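PDB 3EF8: putative Scyalone Dehydratase from Novosphingobium aromaticivorans DSM 12444, which is of unknown function but probably acts as a lyase of the scytalone dehydratase type, with an NTF2-like fold. Local coordinates for residues L32-E38 against G52-K57; V42-P46 against R141-P145; S91-A95 against I107-Y112; E9-E14 against I77-F81. All coordinates share one frame; numbering follows the deposited sequence.

Contact 1 of 4, residues L32-E38 against G52-K57; sequences LAALFVE and GRDAYK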
loop_
_atom_site.group_PDB
_atom_site.type_symbol
_atom_site.label_atom_id
_atom_site.label_comp_id
_atom_site.label_asym_id
_atom_site.label_seq_id
_atom_site.Cartn_x
_atom_site.Cartn_y
_atom_site.Cartn_z
ATOM N N LEU A 32 9.957 -17.631 7.361
ATOM C CA LEU A 32 9.450 -16.624 8.300
ATOM C C LEU A 32 10.297 -16.598 9.548
ATOM O O LEU A 32 10.714 -15.530 10.033
ATOM C CB LEU A 32 8.026 -16.905 8.717
ATOM C CG LEU A 32 7.038 -16.728 7.587
ATOM C CD1 LEU A 32 5.698 -17.139 8.076
ATOM C CD2 LEU A 32 7.003 -15.324 7.015
ATOM N N ALA A 33 10.537 -17.776 10.112
ATOM C CA ALA A 33 11.312 -17.868 11.368
ATOM C C ALA A 33 12.745 -17.390 11.200
ATOM O O ALA A 33 13.373 -16.928 12.168
ATOM C CB ALA A 33 11.278 -19.303 11.932
ATOM N N ALA A 34 13.283 -17.444 9.997
ATOM C CA ALA A 34 14.643 -16.970 9.740
ATOM C C ALA A 34 14.769 -15.452 9.846
ATOM O O ALA A 34 15.857 -14.901 9.879
ATOM C CB ALA A 34 15.141 -17.449 8.404
ATOM N N LEU A 35 13.614 -14.783 9.864
ATOM C CA LEU A 35 13.558 -13.321 9.926
ATOM C C LEU A 35 13.317 -12.809 11.336
ATOM O O LEU A 35 13.063 -11.627 11.520
ATOM C CB LEU A 35 12.482 -12.796 8.974
ATOM C CG LEU A 35 12.776 -13.095 7.516
ATOM C CD1 LEU A 35 11.617 -12.607 6.585
ATOM C CD2 LEU A 35 14.119 -12.511 7.064
ATOM N N PHE A 36 13.421 -13.698 12.318
ATOM C CA PHE A 36 13.325 -13.340 13.752
ATOM C C PHE A 36 14.590 -13.767 14.487
ATOM O O PHE A 36 15.145 -14.833 14.200
ATOM C CB PHE A 36 12.157 -14.019 14.450
ATOM C CG PHE A 36 10.838 -13.425 14.116
ATOM C CD1 PHE A 36 10.279 -13.667 12.869
ATOM C CD2 PHE A 36 10.133 -12.633 15.020
ATOM C CE1 PHE A 36 9.090 -13.108 12.523
ATOM C CE2 PHE A 36 8.901 -12.089 14.634
ATOM C CZ PHE A 36 8.416 -12.344 13.397
ATOM N N VAL A 37 15.041 -12.905 15.401
ATOM C CA VAL A 37 16.142 -13.271 16.314
ATOM C C VAL A 37 15.627 -14.279 17.308
ATOM O O VAL A 37 14.425 -14.435 17.534
ATOM C CB VAL A 37 16.752 -12.037 17.032
ATOM C CG1 VAL A 37 17.379 -11.078 16.014
ATOM C CG2 VAL A 37 15.766 -11.357 17.917
ATOM N N GLU A 38 16.596 -14.965 17.948
ATOM C CA GLU A 38 16.221 -15.972 18.938
ATOM C C GLU A 38 15.448 -15.411 20.113
ATOM O O GLU A 38 14.463 -15.959 20.590
ATOM C CB GLU A 38 17.490 -16.642 19.487
ATOM C CG GLU A 38 17.232 -17.631 20.575
ATOM C CD GLU A 38 16.479 -18.864 20.085
ATOM O OE1 GLU A 38 16.400 -19.086 18.849
ATOM O OE2 GLU A 38 15.971 -19.613 20.956
ATOM N N GLY A 52 10.356 -15.666 22.461
ATOM C CA GLY A 52 11.404 -16.429 21.842
ATOM C C GLY A 52 10.982 -17.062 20.513
ATOM O O GLY A 52 9.798 -17.274 20.216
ATOM N N ARG A 53 11.987 -17.374 19.736
ATOM C CA ARG A 53 11.780 -17.800 18.355
ATOM C C ARG A 53 11.053 -19.136 18.233
ATOM O O ARG A 53 10.251 -19.323 17.330
ATOM C CB ARG A 53 13.093 -17.805 17.608
ATOM C CG ARG A 53 13.046 -18.232 16.185
ATOM C CD ARG A 53 14.410 -18.019 15.628
ATOM N NE ARG A 53 14.535 -18.451 14.262
ATOM C CZ ARG A 53 14.991 -19.629 13.876
ATOM N NH1 ARG A 53 15.367 -20.523 14.766
ATOM N NH2 ARG A 53 15.076 -19.904 12.582
ATOM N N ASP A 54 11.315 -20.076 19.146
ATOM C CA ASP A 54 10.646 -21.377 19.060
ATOM C C ASP A 54 9.171 -21.241 19.312
ATOM O O ASP A 54 8.374 -21.864 18.624
ATOM C CB ASP A 54 11.251 -22.405 20.036
ATOM C CG ASP A 54 12.566 -22.971 19.562
ATOM O OD1 ASP A 54 13.035 -22.703 18.440
ATOM O OD2 ASP A 54 13.200 -23.693 20.368
ATOM N N ALA A 55 8.796 -20.426 20.299
ATOM C CA ALA A 55 7.381 -20.157 20.593
ATOM C C ALA A 55 6.741 -19.484 19.368
ATOM O O ALA A 55 5.591 -19.746 19.053
ATOM C CB ALA A 55 7.201 -19.292 21.866
ATOM N N TYR A 56 7.490 -18.598 18.717
ATOM C CA TYR A 56 6.973 -17.891 17.527
ATOM C C TYR A 56 6.702 -18.920 16.419
ATOM O O TYR A 56 5.635 -18.922 15.754
ATOM C CB TYR A 56 7.933 -16.787 17.034
ATOM C CG TYR A 56 7.596 -16.337 15.617
ATOM C CD1 TYR A 56 6.465 -15.584 15.367
ATOM C CD2 TYR A 56 8.347 -16.754 14.545
ATOM C CE1 TYR A 56 6.112 -15.229 14.042
ATOM C CE2 TYR A 56 8.020 -16.411 13.246
ATOM C CZ TYR A 56 6.921 -15.625 12.999
ATOM O OH TYR A 56 6.566 -15.284 11.692
ATOM N N LYS A 57 7.636 -19.843 16.258
ATOM C CA LYS A 57 7.492 -20.873 15.229
ATOM C C LYS A 57 6.185 -21.619 15.443
ATOM O O LYS A 57 5.502 -21.991 14.496
ATOM C CB LYS A 57 8.658 -21.878 15.275
ATOM C CG LYS A 57 9.995 -21.384 14.723
ATOM C CD LYS A 57 11.034 -22.550 14.672
ATOM C CE LYS A 57 12.080 -22.347 13.570
ATOM N NZ LYS A 57 13.135 -23.398 13.467
HETATM O O HOH W 1 13.327 -20.168 21.205
HETATM O O HOH W 2 14.962 -20.999 17.661
HETATM O O HOH W 3 16.216 -22.329 21.232
#

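Contact 2 of 4, residues V42-P46 against R141-P145; sequences VSYAP and RAANP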
loop_
_atom_site.group_PDB
_atom_site.type_symbol
_atom_site.label_atom_id
_atom_site.label_comp_id
_atom_site.label_asym_id
_atom_site.label_seq_id
_atom_site.Cartn_x
_atom_site.Cartn_y
_atom_site.Cartn_z
ATOM N N VAL A 42 6.738 -11.408 20.267
ATOM C CA VAL A 42 5.615 -11.110 19.393
ATOM C C VAL A 42 4.355 -10.995 20.235
ATOM O O VAL A 42 4.057 -11.847 21.067
ATOM C CB VAL A 42 5.483 -12.152 18.253
ATOM C CG1 VAL A 42 4.381 -11.815 17.335
ATOM C CG2 VAL A 42 6.755 -12.222 17.457
ATOM N N SER A 43 3.609 -9.919 20.017
ATOM C CA SER A 43 2.374 -9.670 20.719
ATOM C C SER A 43 1.260 -9.438 19.751
ATOM O O SER A 43 1.252 -8.447 19.015
ATOM C CB SER A 43 2.487 -8.471 21.647
ATOM O OG SER A 43 1.260 -8.184 22.264
ATOM N N TYR A 44 0.266 -10.317 19.802
ATOM C CA TYR A 44 -0.927 -10.173 18.986
ATOM C C TYR A 44 -2.169 -9.795 19.804
ATOM O O TYR A 44 -3.141 -9.284 19.250
ATOM C CB TYR A 44 -1.191 -11.433 18.178
ATOM C CG TYR A 44 -0.048 -11.847 17.288
ATOM C CD1 TYR A 44 0.482 -10.961 16.353
ATOM C CD2 TYR A 44 0.490 -13.131 17.362
ATOM C CE1 TYR A 44 1.521 -11.329 15.519
ATOM C CE2 TYR A 44 1.527 -13.517 16.540
ATOM C CZ TYR A 44 2.041 -12.616 15.614
ATOM O OH TYR A 44 3.078 -12.991 14.789
ATOM N N ALA A 45 -2.117 -10.027 21.108
ATOM C CA ALA A 45 -3.191 -9.666 22.051
ATOM C C ALA A 45 -2.672 -9.678 23.486
ATOM O O ALA A 45 -1.609 -10.207 23.753
ATOM C CB ALA A 45 -4.380 -10.573 21.911
ATOM N N PRO A 46 -3.431 -9.090 24.411
ATOM C CA PRO A 46 -2.855 -8.905 25.734
ATOM C C PRO A 46 -2.510 -10.230 26.375
ATOM O O PRO A 46 -1.677 -10.296 27.288
ATOM C CB PRO A 46 -3.954 -8.157 26.502
ATOM C CG PRO A 46 -4.774 -7.488 25.431
ATOM C CD PRO A 46 -4.744 -8.445 24.267
ATOM N N ARG A 141 -10.714 -12.986 18.187
ATOM C CA ARG A 141 -11.470 -12.025 18.958
ATOM C C ARG A 141 -10.614 -11.082 19.788
ATOM O O ARG A 141 -10.845 -9.881 19.800
ATOM C CB ARG A 141 -12.468 -12.762 19.868
ATOM C CG ARG A 141 -13.309 -11.815 20.657
ATOM N N ALA A 142 -9.647 -11.639 20.483
ATOM C CA ALA A 142 -8.758 -10.873 21.346
ATOM C C ALA A 142 -7.878 -9.996 20.469
ATOM O O ALA A 142 -7.524 -10.342 19.341
ATOM C CB ALA A 142 -7.873 -11.780 22.195
ATOM N N ALA A 143 -7.544 -8.827 21.001
ATOM C CA ALA A 143 -6.675 -7.925 20.252
ATOM C C ALA A 143 -6.064 -6.867 21.135
ATOM O O ALA A 143 -6.592 -6.518 22.194
ATOM C CB ALA A 143 -7.485 -7.269 19.189
ATOM N N ASN A 144 -4.923 -6.331 20.670
ATOM C CA ASN A 144 -4.328 -5.138 21.282
ATOM C C ASN A 144 -4.973 -3.943 20.600
ATOM O O ASN A 144 -4.967 -3.857 19.382
ATOM C CB ASN A 144 -2.836 -5.048 21.005
ATOM C CG ASN A 144 -2.031 -6.153 21.655
ATOM O OD1 ASN A 144 -2.284 -6.493 22.828
ATOM N ND2 ASN A 144 -1.070 -6.729 20.925
ATOM N N PRO A 145 -5.554 -3.003 21.339
ATOM C CA PRO A 145 -6.185 -1.871 20.674
ATOM C C PRO A 145 -5.139 -0.904 20.140
ATOM O O PRO A 145 -4.008 -0.898 20.566
ATOM C CB PRO A 145 -6.974 -1.199 21.784
ATOM C CG PRO A 145 -6.362 -1.679 23.051
ATOM C CD PRO A 145 -5.767 -3.017 22.796
HETATM O O HOH W 4 -3.839 -6.945 17.971
HETATM O O HOH W 5 -5.032 -10.733 17.891
#

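Contact 3 of 4, residues S91-A95 against I107-Y112; sequences SVVLA and ILYGQY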
loop_
_atom_site.group_PDB
_atom_site.type_symbol
_atom_site.label_atom_id
_atom_site.label_comp_id
_atom_site.label_asym_id
_atom_site.label_seq_id
_atom_site.Cartn_x
_atom_site.Cartn_y
_atom_site.Cartn_z
ATOM N N SER A 91 3.812 0.677 10.994
ATOM C CA SER A 91 3.251 0.468 9.661
ATOM C C SER A 91 1.807 0.015 9.734
ATOM O O SER A 91 1.276 -0.264 10.808
ATOM C CB SER A 91 4.036 -0.555 8.873
ATOM O OG SER A 91 3.987 -1.843 9.498
ATOM N N VAL A 92 1.166 0.065 8.587
ATOM C CA VAL A 92 -0.228 -0.352 8.423
ATOM C C VAL A 92 -0.291 -1.632 7.622
ATOM O O VAL A 92 0.523 -1.869 6.723
ATOM C CB VAL A 92 -1.060 0.758 7.745
ATOM C CG1 VAL A 92 -2.481 0.282 7.395
ATOM C CG2 VAL A 92 -1.131 1.985 8.640
ATOM N N VAL A 93 -1.219 -2.510 8.012
ATOM C CA VAL A 93 -1.445 -3.773 7.317
ATOM C C VAL A 93 -2.903 -3.980 7.000
ATOM O O VAL A 93 -3.781 -3.663 7.789
ATOM C CB VAL A 93 -0.836 -4.989 8.099
ATOM C CG1 VAL A 93 -1.517 -5.188 9.439
ATOM C CG2 VAL A 93 -0.912 -6.239 7.269
ATOM N N LEU A 94 -3.136 -4.475 5.791
ATOM C CA LEU A 94 -4.409 -5.020 5.343
ATOM C C LEU A 94 -4.131 -6.509 5.064
ATOM O O LEU A 94 -3.302 -6.850 4.235
ATOM C CB LEU A 94 -4.909 -4.345 4.082
ATOM C CG LEU A 94 -6.194 -4.876 3.480
ATOM C CD1 LEU A 94 -7.379 -4.608 4.401
ATOM C CD2 LEU A 94 -6.392 -4.190 2.101
ATOM N N ALA A 95 -4.819 -7.406 5.771
ATOM C CA ALA A 95 -4.572 -8.824 5.635
ATOM C C ALA A 95 -5.891 -9.545 5.413
ATOM O O ALA A 95 -6.788 -9.432 6.226
ATOM C CB ALA A 95 -3.839 -9.382 6.875
ATOM N N ILE A 107 -11.039 -10.240 7.311
ATOM C CA ILE A 107 -10.199 -9.072 7.044
ATOM C C ILE A 107 -9.679 -8.475 8.331
ATOM O O ILE A 107 -10.449 -8.197 9.236
ATOM C CB ILE A 107 -10.978 -7.955 6.308
ATOM C CG1 ILE A 107 -11.890 -8.513 5.211
ATOM C CG2 ILE A 107 -9.957 -6.883 5.815
ATOM C CD1 ILE A 107 -11.228 -9.248 4.115
ATOM N N LEU A 108 -8.344 -8.277 8.371
ATOM C CA LEU A 108 -7.669 -7.587 9.451
ATOM C C LEU A 108 -7.152 -6.250 8.917
ATOM O O LEU A 108 -6.470 -6.196 7.901
ATOM C CB LEU A 108 -6.487 -8.403 9.996
ATOM C CG LEU A 108 -5.445 -7.593 10.814
ATOM C CD1 LEU A 108 -6.166 -7.356 12.051
ATOM C CD2 LEU A 108 -4.164 -8.428 11.044
ATOM N N TYR A 109 -7.526 -5.196 9.618
ATOM C CA TYR A 109 -6.985 -3.842 9.424
ATOM C C TYR A 109 -6.137 -3.548 10.636
ATOM O O TYR A 109 -6.652 -3.525 11.747
ATOM C CB TYR A 109 -8.071 -2.810 9.303
ATOM C CG TYR A 109 -9.111 -3.094 8.264
ATOM C CD1 TYR A 109 -8.971 -2.681 6.946
ATOM C CD2 TYR A 109 -10.253 -3.805 8.623
ATOM C CE1 TYR A 109 -9.956 -2.939 5.997
ATOM C CE2 TYR A 109 -11.255 -4.029 7.703
ATOM C CZ TYR A 109 -11.094 -3.609 6.391
ATOM O OH TYR A 109 -12.100 -3.841 5.468
ATOM N N GLY A 110 -4.829 -3.392 10.462
ATOM C CA GLY A 110 -3.975 -3.329 11.621
ATOM C C GLY A 110 -2.826 -2.349 11.503
ATOM O O GLY A 110 -2.617 -1.724 10.447
ATOM N N GLN A 111 -2.124 -2.232 12.603
ATOM C CA GLN A 111 -0.879 -1.477 12.713
ATOM C C GLN A 111 0.168 -2.377 13.308
ATOM O O GLN A 111 -0.120 -3.077 14.296
ATOM C CB GLN A 111 -1.067 -0.269 13.636
ATOM C CG GLN A 111 -2.224 0.613 13.280
ATOM C CD GLN A 111 -2.469 1.708 14.338
ATOM O OE1 GLN A 111 -1.926 1.614 15.455
ATOM N NE2 GLN A 111 -3.293 2.693 14.015
ATOM N N TYR A 112 1.365 -2.359 12.783
ATOM C CA TYR A 112 2.477 -3.023 13.407
ATOM C C TYR A 112 3.428 -2.043 14.028
ATOM O O TYR A 112 3.863 -1.120 13.367
ATOM C CB TYR A 112 3.250 -3.878 12.399
ATOM C CG TYR A 112 2.771 -5.278 12.234
ATOM C CD1 TYR A 112 2.921 -6.168 13.268
ATOM C CD2 TYR A 112 2.220 -5.703 11.070
ATOM C CE1 TYR A 112 2.543 -7.464 13.179
ATOM C CE2 TYR A 112 1.814 -7.080 10.947
ATOM C CZ TYR A 112 2.003 -7.909 12.011
ATOM O OH TYR A 112 1.592 -9.259 11.971
HETATM O O HOH W 6 5.908 -1.856 11.391
#

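Contact 4 of 4, residues E9-E14 against I77-F81; sequences EMRAIE and ICIDF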
loop_
_atom_site.group_PDB
_atom_site.type_symbol
_atom_site.label_atom_id
_atom_site.label_comp_id
_atom_site.label_asym_id
_atom_site.label_seq_id
_atom_site.Cartn_x
_atom_site.Cartn_y
_atom_site.Cartn_z
ATOM N N GLU A 9 19.336 1.527 4.479
ATOM C CA GLU A 9 18.780 0.591 5.467
ATOM C C GLU A 9 17.244 0.660 5.510
ATOM O O GLU A 9 16.589 -0.328 5.825
ATOM C CB GLU A 9 19.337 0.831 6.849
ATOM C CG GLU A 9 20.856 0.616 6.949
ATOM C CD GLU A 9 21.365 -0.759 6.581
ATOM O OE1 GLU A 9 20.599 -1.637 6.137
ATOM O OE2 GLU A 9 22.595 -1.017 6.779
HETATM N N MSE A 10 16.677 1.815 5.169
HETATM C CA MSE A 10 15.202 1.908 5.077
HETATM C C MSE A 10 14.728 0.954 3.999
HETATM O O MSE A 10 13.762 0.190 4.181
HETATM C CB MSE A 10 14.736 3.316 4.788
HETATM C CG MSE A 10 14.841 4.172 5.985
HETATM SE SE MSE A 10 14.223 5.980 5.599
HETATM C CE MSE A 10 12.396 5.420 5.657
ATOM N N ARG A 11 15.416 0.957 2.868
ATOM C CA ARG A 11 15.081 0.029 1.797
ATOM C C ARG A 11 15.225 -1.412 2.229
ATOM O O ARG A 11 14.409 -2.287 1.909
ATOM C CB ARG A 11 15.897 0.295 0.515
ATOM C CG ARG A 11 15.460 1.515 -0.230
ATOM C CD ARG A 11 14.091 1.353 -0.855
ATOM N NE ARG A 11 13.797 2.432 -1.729
ATOM C CZ ARG A 11 12.700 2.529 -2.420
ATOM N NH1 ARG A 11 11.777 1.624 -2.172
ATOM N NH2 ARG A 11 12.487 3.522 -3.238
ATOM N N ALA A 12 16.304 -1.727 2.960
ATOM C CA ALA A 12 16.517 -3.095 3.403
ATOM C C ALA A 12 15.490 -3.587 4.406
ATOM O O ALA A 12 15.058 -4.756 4.369
ATOM C CB ALA A 12 17.976 -3.276 3.994
ATOM N N ILE A 13 15.100 -2.703 5.310
ATOM C CA ILE A 13 14.093 -3.016 6.326
ATOM C C ILE A 13 12.753 -3.278 5.614
ATOM O O ILE A 13 12.065 -4.254 5.894
ATOM C CB ILE A 13 13.982 -1.899 7.398
ATOM C CG1 ILE A 13 15.251 -1.932 8.267
ATOM C CG2 ILE A 13 12.669 -2.047 8.218
ATOM C CD1 ILE A 13 15.398 -0.643 9.066
ATOM N N GLU A 14 12.392 -2.380 4.706
ATOM C CA GLU A 14 11.115 -2.547 3.975
ATOM C C GLU A 14 11.158 -3.862 3.207
ATOM O O GLU A 14 10.174 -4.647 3.246
ATOM C CB GLU A 14 10.906 -1.390 3.027
ATOM C CG GLU A 14 10.523 -0.093 3.719
ATOM C CD GLU A 14 10.471 1.126 2.873
ATOM O OE1 GLU A 14 11.086 1.136 1.790
ATOM O OE2 GLU A 14 9.848 2.123 3.338
ATOM N N ILE A 77 4.807 2.729 5.959
ATOM C CA ILE A 77 5.956 2.307 6.763
ATOM C C ILE A 77 6.792 3.509 7.200
ATOM O O ILE A 77 7.248 4.256 6.371
ATOM C CB ILE A 77 6.794 1.282 6.020
ATOM C CG1 ILE A 77 5.969 -0.022 5.767
ATOM C CG2 ILE A 77 8.070 0.928 6.818
ATOM C CD1 ILE A 77 6.603 -1.009 4.804
ATOM N N CYS A 78 6.914 3.679 8.516
ATOM C CA CYS A 78 7.602 4.802 9.196
ATOM C C CYS A 78 8.730 4.209 10.014
ATOM O O CYS A 78 8.507 3.362 10.862
ATOM C CB CYS A 78 6.605 5.478 10.098
ATOM S SG CYS A 78 5.210 6.191 9.203
ATOM N N ILE A 79 9.949 4.631 9.736
ATOM C CA ILE A 79 11.150 4.050 10.347
ATOM C C ILE A 79 11.927 5.112 11.093
ATOM O O ILE A 79 12.248 6.125 10.529
ATOM C CB ILE A 79 12.034 3.443 9.275
ATOM C CG1 ILE A 79 11.249 2.332 8.519
ATOM C CG2 ILE A 79 13.329 2.867 9.936
ATOM C CD1 ILE A 79 11.999 1.737 7.323
ATOM N N ASP A 80 12.200 4.827 12.354
ATOM C CA ASP A 80 13.042 5.690 13.216
ATOM C C ASP A 80 14.221 4.844 13.662
ATOM O O ASP A 80 14.057 3.881 14.374
ATOM C CB ASP A 80 12.281 6.163 14.443
ATOM C CG ASP A 80 11.089 7.034 14.103
ATOM O OD1 ASP A 80 11.207 7.798 13.149
ATOM O OD2 ASP A 80 10.064 6.961 14.815
ATOM N N PHE A 81 15.412 5.252 13.255
ATOM C CA PHE A 81 16.619 4.561 13.651
ATOM C C PHE A 81 17.050 4.886 15.078
ATOM O O PHE A 81 17.130 6.064 15.439
ATOM C CB PHE A 81 17.757 4.849 12.697
ATOM C CG PHE A 81 17.584 4.213 11.357
ATOM C CD1 PHE A 81 17.933 2.880 11.147
ATOM C CD2 PHE A 81 17.048 4.936 10.334
ATOM C CE1 PHE A 81 17.756 2.287 9.911
ATOM C CE2 PHE A 81 16.852 4.351 9.107
ATOM C CZ PHE A 81 17.212 3.043 8.887
HETATM O O HOH W 7 7.760 3.771 3.733
#

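Contact 1 of 4, residues L32-E38 against G52-K57
The rings of F36 and Y56 lie face to face, their centroids 4.0 Å apart and their planes 26° from parallel. F36 CE1 sits 3.4 Å from Y56 CZ, and the rings are offset toward their rims. CG of Y56 is anti to the backbone N (chi1 164°), which carries the phenol over F36 and its OH up to L32 CB. R53 is extended from CG to NE. Its NE reaches A33 O at 2.8 Å, nearly straight at 165°. The carbonyl lies in the guanidinium plane, but NE stands above the carbonyl plane. F36 N, closing the A33-F36 turn, meets the same oxygen from the opposite face. In this cone-shaped NTF2-like fold the contact sets helix 53-59 against the turn after helix 29-33. F125 meets F36 from the long strand 122-136. An alanine in place of R53 would probably cost A33 O its bond from NE and the E38-bound water its partner at NH1. K57 lays CE 3.5 Å from A33 CB, while its NZ forms a salt bridge with E30. At the helix start, R53 N donates to E38 O at 3.0 Å. The E38 carboxylate works through water: one molecule bridges E38 OE1, R53 NH1 and D54 OD1.

Contact 2 of 4, residues V42-P46 against R141-P145
S43 OG takes a hydrogen bond from N144 ND2, 3.1 Å long. This joins the end of strand 40-43 to the chain that follows strand 122-136 in the SnoaL-like fold. With OG anti to the S43 N (chi1 176°), the hydroxyl reaches ND2, slightly tilted from the amide plane. ND2 also donates to L130 O on strand 122-136, so two acceptors hold the amide. A leucine here has no N-H to give, and would probably leave S43 OG and L130 O without this donor. The chain changes direction at Y44. Y44 and A45 form a classic beta bulge opposite F48. Y44 O meets the other segment through two waters. One bridges it to N144 N, lying 2.8 Å from Y44 O. The other bridges it to A142 O. The next residue, A45, makes the apolar part of the contact, with its CB 3.7 Å from A142 CB. The amide of N144 lies along the backbone here, CG being 3.7 Å from A45 CA. P46 and N144 point opposite ways as they pass. The P46 nitrogen has no hydrogen to give, and the ring carbon P46 CD rests 3.4 Å from A143 O.

Contact 3 of 4, residues S91-A95 against I107-Y112
V93 and G110 face each other as a hydrogen-bonded antiparallel pair. V93 N gives to G110 O at 2.9 Å, nearly straight at 171°, and G110 N gives back to V93 O. V93 CG1 sits between its own N and carbonyl carbon (chi1 64°), which lays this methyl over the G110 backbone, 3.7 Å from G110 C. On from there V93 CG1 touches the Y112 ring, 4.1 Å from CD2. Two backbone hydrogen bonds each also close the S91-Y112 and A95-L108 pairs. At the S91 end a water takes a bond from S91 OG and gives one to Y112 O. These are the two arms of the hairpin made by strands 86-99 and 106-119, in the curved sheet of the NTF2-like fold. On the other face, L94 and Y109 lie side by side and point the same way, with L94 CD1 3.5 Å from Y109 CE1. I107 CG2 lies over one face of the Y109 ring, toward its rim, and also meets L94 CD1, at 3.7 Å. Farther out, the V93 face is flanked by N74 of strand 67-81 and T132 of strand 122-136. R128 makes a cation-pi contact with the Y112 ring. The L94 face is turned to the assembly. H73 of the second subunit packs on V92 and L94, I96 of the second subunit packs on Y109, and L94 meets L94 of the third subunit.

Contact 4 of 4, residues E9-E14 against I77-F81
I77 meets the aliphatic part of E14, its CG2 4.1 Å from E14 CG. A water joins the two polar groups: it donates to I77 O and to E14 OE2, at 2.7 Å from OE2. That carboxylate also forms a salt bridge with R11 of the second subunit. Two residues on, I79 points toward the helix. Its CG1 is anti to the carbonyl carbon (chi1 -60°), and the extended branch brings CD1 3.9 Å from M10 CA and equally near I13 CG2. The selenomethionine M10 bends at its last torsion, so its CE folds back to I79 CB. F81 follows, on the same side of the strand. M10 CG comes at the ring edge, 3.7 Å from F81 CE2, and E9 CB lies 3.7 Å from F81 CZ. I13 CD1 reaches F81 CE1 at 3.9 Å. I79 CG2 lies over one face of the ring, offset toward the rim. The E9 carboxylate is held by a salt bridge to K118 and a hydrogen bond from W123. The axes of 9-14 and 77-81 run at 127° to each other, and every second residue of the strand packs on the helix. This is the long N-terminal helix laid over the curved sheet, as in NTF2-like proteins.

Contacts 3 and 4 are buried, while contacts 1 and 2 are only partly so. Contact 3 is sheet interior, held by regular backbone bonds. Contact 4 is apolar packing of a helix on strand 67-81, the neighbour of strand 86-99, and S91 touches I77 between them. Both also touch the second subunit. Contacts 1 and 2 meet no other chain of the assembly and rely on a few bonds from R53 and N144, and on bridging waters. They touch where V42 packs on F36 and Y56. Y44 links contact 2 to Y112 of contact 3. Contacts 2 and 4 lie on opposite sides of the chain's centre, their centres about 24 Å apart.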